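Local coordinates for protein exodeoxyribonuclease III (Neisseria meningitidis, PDB 2JC4) that probably degrades double-stranded DNA from its 3' ends as a metal-dependent exonuclease of the AP/ExoA DNA repair family, at residues D155-C168 with A206-H218. Residues are numbered along the deposited sequence; the frame is centred on the assembly and turned at random. Where two conformers were deposited one is given.
Sequences DCYDPEKWHEKIHC and AMFQRKLGLRIDH. With ACT (acetate ion), chain F.
L214 pushes its CD2 methyl over one face of the W162 indole, 4.0 Å from the centroid of the six-membered ring, a CH-pi contact. The same methyl lies against C156 CA, beside the C156–C168 disulfide that closes the 156-168 part of the loop. L214 CD1 meets H167 CD2 at 3.7 Å. The ring of Y157, directly after C156, takes L212 CB over one face and W162 NE1 over the other, while G213 O sits at its edge. Setting CG between the backbone N and the carbonyl carbon (chi1 76°) goes with the ring lying against L212 and G213. M207, bent at chi2 and chi3, brings CE to the hydroxyl end of that ring, 3.4 Å from Y157 CZ.

The backbones meet in a single bridge, C156 with L214. R215 N donates to D155 O (3.0 Å), and Y157 N reaches G213 O at 3.2 Å. D155 and R215 run side by side, pointing the same way. R215 NE gives a 2.8 Å salt-bridge bond to D155 OD1, in the guanidinium plane but from above the carboxylate, the two planes lying 54° apart; the NH2–OD2 bond is weak. One water joins D155 OD2 to R215 NH2, again weakly at the arginine, and R189 and D186 extend the charge network. H167 NE2 donates to the acetate O at 2.8 Å, the ion probably coming from the crystallisation liquor, while H167 ND1 bonds to the backbone O of N148, a residue predicted to bind magnesium.

Segment 206-218 leads into D217, predicted to be important for catalysis, whose OD2 bonds to H247 ND1. The contact thus pins the loop between strand 141-144 and helix 170-180, closed in part by a disulfide, onto the connection running from helix 207-210 into strand 217-221, with helix 187-191 flanking R215.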
# COMPACT_ATOMS: atom_id res chain seq x y z
N ASP A 155 -13.76 -0.03 -9.60
CA ASP A 155 -13.04 0.20 -8.33
C ASP A 155 -13.65 1.31 -7.49
O ASP A 155 -13.14 1.63 -6.43
CB ASP A 155 -11.57 0.54 -8.65
CG ASP A 155 -10.92 -0.55 -9.48
OD1 ASP A 155 -11.15 -1.74 -9.16
OD2 ASP A 155 -10.18 -0.26 -10.43
N CYS A 156 -14.71 1.96 -7.98
CA CYS A 156 -15.43 3.01 -7.23
C CYS A 156 -16.92 2.64 -7.17
O CYS A 156 -17.55 2.57 -8.22
CB CYS A 156 -15.24 4.37 -7.92
SG CYS A 156 -13.52 4.91 -8.14
N TYR A 157 -17.46 2.36 -5.97
CA TYR A 157 -18.89 1.96 -5.83
C TYR A 157 -19.74 3.11 -6.37
O TYR A 157 -19.38 4.28 -6.23
CB TYR A 157 -19.30 1.60 -4.37
CG TYR A 157 -19.48 2.80 -3.52
CD1 TYR A 157 -20.72 3.44 -3.44
CD2 TYR A 157 -18.39 3.36 -2.84
CE1 TYR A 157 -20.89 4.58 -2.69
CE2 TYR A 157 -18.55 4.50 -2.09
CZ TYR A 157 -19.81 5.10 -2.01
OH TYR A 157 -19.97 6.25 -1.27
N ASP A 158 -20.86 2.82 -7.00
CA ASP A 158 -21.67 3.94 -7.54
C ASP A 158 -20.77 4.98 -8.30
O ASP A 158 -20.66 6.12 -7.89
CB ASP A 158 -22.49 4.59 -6.39
CG ASP A 158 -23.56 3.61 -5.75
OD1 ASP A 158 -24.07 2.67 -6.43
OD2 ASP A 158 -23.91 3.80 -4.56
N PRO A 159 -20.11 4.58 -9.42
CA PRO A 159 -19.13 5.42 -10.11
C PRO A 159 -19.63 6.79 -10.57
O PRO A 159 -18.85 7.76 -10.62
CB PRO A 159 -18.71 4.59 -11.34
CG PRO A 159 -19.51 3.40 -11.33
CD PRO A 159 -20.24 3.25 -10.05
N GLU A 160 -20.92 6.89 -10.88
CA GLU A 160 -21.51 8.19 -11.22
C GLU A 160 -21.33 9.25 -10.10
O GLU A 160 -21.13 10.44 -10.38
CB GLU A 160 -22.98 8.04 -11.67
CG GLU A 160 -23.96 7.64 -10.58
CD GLU A 160 -23.88 6.16 -10.13
OE1 GLU A 160 -23.24 5.30 -10.81
OE2 GLU A 160 -24.50 5.87 -9.07
N LYS A 161 -21.40 8.82 -8.84
CA LYS A 161 -21.23 9.75 -7.70
C LYS A 161 -19.79 10.26 -7.55
O LYS A 161 -19.55 11.30 -6.89
CB LYS A 161 -21.60 9.06 -6.39
CG LYS A 161 -23.07 8.57 -6.31
N TRP A 162 -18.84 9.51 -8.11
CA TRP A 162 -17.41 9.80 -7.96
C TRP A 162 -16.83 10.37 -9.26
O TRP A 162 -15.59 10.40 -9.42
CB TRP A 162 -16.63 8.51 -7.63
CG TRP A 162 -16.92 7.96 -6.31
CD1 TRP A 162 -17.94 7.08 -5.97
CD2 TRP A 162 -16.21 8.22 -5.09
NE1 TRP A 162 -17.88 6.78 -4.63
CE2 TRP A 162 -16.85 7.49 -4.06
CE3 TRP A 162 -15.10 9.03 -4.77
CZ2 TRP A 162 -16.40 7.51 -2.73
CZ3 TRP A 162 -14.65 9.05 -3.42
CH2 TRP A 162 -15.32 8.31 -2.43
N HIS A 163 -17.70 10.77 -10.19
CA HIS A 163 -17.25 11.20 -11.53
C HIS A 163 -16.32 12.43 -11.42
O HIS A 163 -16.75 13.51 -11.02
CB HIS A 163 -18.43 11.48 -12.46
CG HIS A 163 -18.02 12.10 -13.76
ND1 HIS A 163 -17.47 11.37 -14.79
CD2 HIS A 163 -18.06 13.38 -14.19
CE1 HIS A 163 -17.19 12.17 -15.80
NE2 HIS A 163 -17.53 13.41 -15.46
N GLU A 164 -15.04 12.24 -11.77
CA GLU A 164 -14.03 13.28 -11.56
C GLU A 164 -14.00 13.81 -10.13
O GLU A 164 -13.82 15.01 -9.90
CB GLU A 164 -14.15 14.45 -12.58
CG GLU A 164 -14.24 13.96 -14.04
CD GLU A 164 -12.93 13.36 -14.56
OE1 GLU A 164 -12.07 12.94 -13.76
OE2 GLU A 164 -12.74 13.34 -15.79
N LYS A 165 -14.18 12.90 -9.16
CA LYS A 165 -13.96 13.24 -7.75
C LYS A 165 -12.72 12.52 -7.25
O LYS A 165 -12.22 11.58 -7.93
CB LYS A 165 -15.18 12.83 -6.90
CG LYS A 165 -16.52 13.34 -7.46
CD LYS A 165 -16.86 14.75 -7.00
CE LYS A 165 -18.39 14.97 -7.07
NZ LYS A 165 -18.90 14.60 -8.45
N ILE A 166 -12.22 12.97 -6.10
CA ILE A 166 -10.97 12.46 -5.53
C ILE A 166 -10.97 10.91 -5.56
O ILE A 166 -12.00 10.27 -5.37
CB ILE A 166 -10.71 13.07 -4.09
CG1 ILE A 166 -9.23 12.93 -3.63
CG2 ILE A 166 -11.71 12.49 -3.05
CD1 ILE A 166 -8.15 13.66 -4.53
N HIS A 167 -9.80 10.34 -5.82
CA HIS A 167 -9.57 8.90 -5.95
C HIS A 167 -9.95 8.28 -7.28
O HIS A 167 -9.32 7.33 -7.71
CB HIS A 167 -10.18 8.05 -4.81
CG HIS A 167 -9.83 8.52 -3.44
ND1 HIS A 167 -8.53 8.80 -3.06
CD2 HIS A 167 -10.61 8.80 -2.37
CE1 HIS A 167 -8.53 9.22 -1.80
NE2 HIS A 167 -9.78 9.21 -1.36
N CYS A 168 -11.00 8.82 -7.91
CA CYS A 168 -11.57 8.24 -9.13
C CYS A 168 -11.50 9.12 -10.39
O CYS A 168 -12.19 8.83 -11.38
CB CYS A 168 -13.04 7.87 -8.86
SG CYS A 168 -13.24 6.80 -7.43
N ALA A 206 -21.58 3.23 7.79
CA ALA A 206 -21.45 1.77 7.84
C ALA A 206 -21.17 1.19 6.44
O ALA A 206 -21.78 0.21 6.06
CB ALA A 206 -22.75 1.16 8.40
N MET A 207 -20.27 1.80 5.67
CA MET A 207 -20.11 1.42 4.27
C MET A 207 -19.59 -0.03 4.11
O MET A 207 -19.95 -0.73 3.15
CB MET A 207 -19.17 2.41 3.55
CG MET A 207 -19.69 3.83 3.54
SD MET A 207 -21.31 3.98 2.77
CE MET A 207 -20.96 4.22 1.06
N PHE A 208 -18.75 -0.47 5.04
CA PHE A 208 -18.26 -1.86 4.97
C PHE A 208 -19.45 -2.83 5.06
O PHE A 208 -19.57 -3.76 4.26
CB PHE A 208 -17.27 -2.23 6.09
CG PHE A 208 -16.87 -3.70 6.08
CD1 PHE A 208 -16.08 -4.21 5.04
CD2 PHE A 208 -17.28 -4.56 7.09
CE1 PHE A 208 -15.70 -5.57 5.01
CE2 PHE A 208 -16.94 -5.92 7.07
CZ PHE A 208 -16.14 -6.43 6.00
N GLN A 209 -20.34 -2.58 6.02
CA GLN A 209 -21.52 -3.47 6.18
C GLN A 209 -22.45 -3.45 4.94
O GLN A 209 -23.20 -4.40 4.69
CB GLN A 209 -22.26 -3.08 7.45
CG GLN A 209 -21.56 -3.49 8.78
CD GLN A 209 -20.48 -2.52 9.24
OE1 GLN A 209 -20.30 -1.45 8.68
NE2 GLN A 209 -19.75 -2.91 10.27
N ARG A 210 -22.41 -2.34 4.20
CA ARG A 210 -23.19 -2.14 2.95
C ARG A 210 -22.45 -2.61 1.67
O ARG A 210 -23.04 -2.62 0.57
CB ARG A 210 -23.58 -0.66 2.87
CG ARG A 210 -24.53 -0.31 4.01
CD ARG A 210 -24.53 1.16 4.31
NE ARG A 210 -25.13 1.91 3.20
CZ ARG A 210 -25.04 3.24 3.04
NH1 ARG A 210 -24.36 3.99 3.90
NH2 ARG A 210 -25.68 3.81 2.02
N LYS A 211 -21.19 -3.01 1.83
CA LYS A 211 -20.35 -3.53 0.71
C LYS A 211 -19.88 -2.41 -0.24
O LYS A 211 -19.52 -2.67 -1.40
CB LYS A 211 -21.08 -4.63 -0.08
CG LYS A 211 -21.71 -5.78 0.74
CD LYS A 211 -22.18 -6.97 -0.15
CE LYS A 211 -21.01 -7.84 -0.63
NZ LYS A 211 -20.39 -8.64 0.45
N LEU A 212 -19.85 -1.16 0.25
CA LEU A 212 -19.64 0.03 -0.58
C LEU A 212 -18.26 0.63 -0.31
O LEU A 212 -18.01 1.20 0.74
CB LEU A 212 -20.76 1.05 -0.33
CG LEU A 212 -22.19 0.55 -0.73
CD1 LEU A 212 -23.21 1.64 -0.57
CD2 LEU A 212 -22.28 -0.05 -2.16
N GLY A 213 -17.35 0.49 -1.26
CA GLY A 213 -15.96 0.91 -1.03
C GLY A 213 -15.22 1.29 -2.32
O GLY A 213 -15.82 1.40 -3.41
N LEU A 214 -13.92 1.56 -2.17
CA LEU A 214 -12.99 1.81 -3.28
C LEU A 214 -11.85 0.76 -3.25
O LEU A 214 -11.43 0.31 -2.17
CB LEU A 214 -12.39 3.21 -3.19
CG LEU A 214 -13.37 4.39 -2.98
CD1 LEU A 214 -12.53 5.63 -2.83
CD2 LEU A 214 -14.31 4.54 -4.14
N ARG A 215 -11.39 0.36 -4.42
CA ARG A 215 -10.13 -0.40 -4.52
C ARG A 215 -8.98 0.57 -4.73
O ARG A 215 -8.70 0.97 -5.86
CB ARG A 215 -10.15 -1.45 -5.64
CG ARG A 215 -8.93 -2.38 -5.64
CD ARG A 215 -8.97 -3.42 -6.79
NE ARG A 215 -8.78 -2.78 -8.10
CZ ARG A 215 -7.66 -2.89 -8.83
NH1 ARG A 215 -6.65 -3.63 -8.40
NH2 ARG A 215 -7.57 -2.28 -10.00
N ILE A 216 -8.31 0.92 -3.63
CA ILE A 216 -7.19 1.88 -3.68
C ILE A 216 -5.88 1.35 -3.14
O ILE A 216 -4.84 2.04 -3.23
CB ILE A 216 -7.55 3.21 -2.95
CG1 ILE A 216 -7.98 2.95 -1.49
CG2 ILE A 216 -8.69 3.97 -3.77
CD1 ILE A 216 -8.31 4.24 -0.68
N ASP A 217 -5.92 0.16 -2.54
CA ASP A 217 -4.71 -0.50 -2.09
C ASP A 217 -4.31 -1.58 -3.08
O ASP A 217 -5.11 -2.52 -3.37
CB ASP A 217 -4.96 -1.11 -0.70
CG ASP A 217 -5.36 -0.06 0.32
OD1 ASP A 217 -4.45 0.53 0.90
OD2 ASP A 217 -6.59 0.13 0.58
N HIS A 218 -3.08 -1.46 -3.60
CA HIS A 218 -2.70 -2.29 -4.79
C HIS A 218 -1.37 -2.95 -4.59
O HIS A 218 -0.59 -2.53 -3.74
CB HIS A 218 -2.63 -1.43 -6.07
CG HIS A 218 -3.87 -0.63 -6.33
ND1 HIS A 218 -5.10 -1.21 -6.48
CD2 HIS A 218 -4.08 0.72 -6.40
CE1 HIS A 218 -6.02 -0.27 -6.66
NE2 HIS A 218 -5.42 0.91 -6.62
C ACT F . -9.92 8.09 1.93
O ACT F . -10.25 9.15 1.35
OXT ACT F . -9.74 8.15 3.18
CH3 ACT F . -9.74 6.87 1.11
O HOH W 1 -9.92 -2.25 -12.34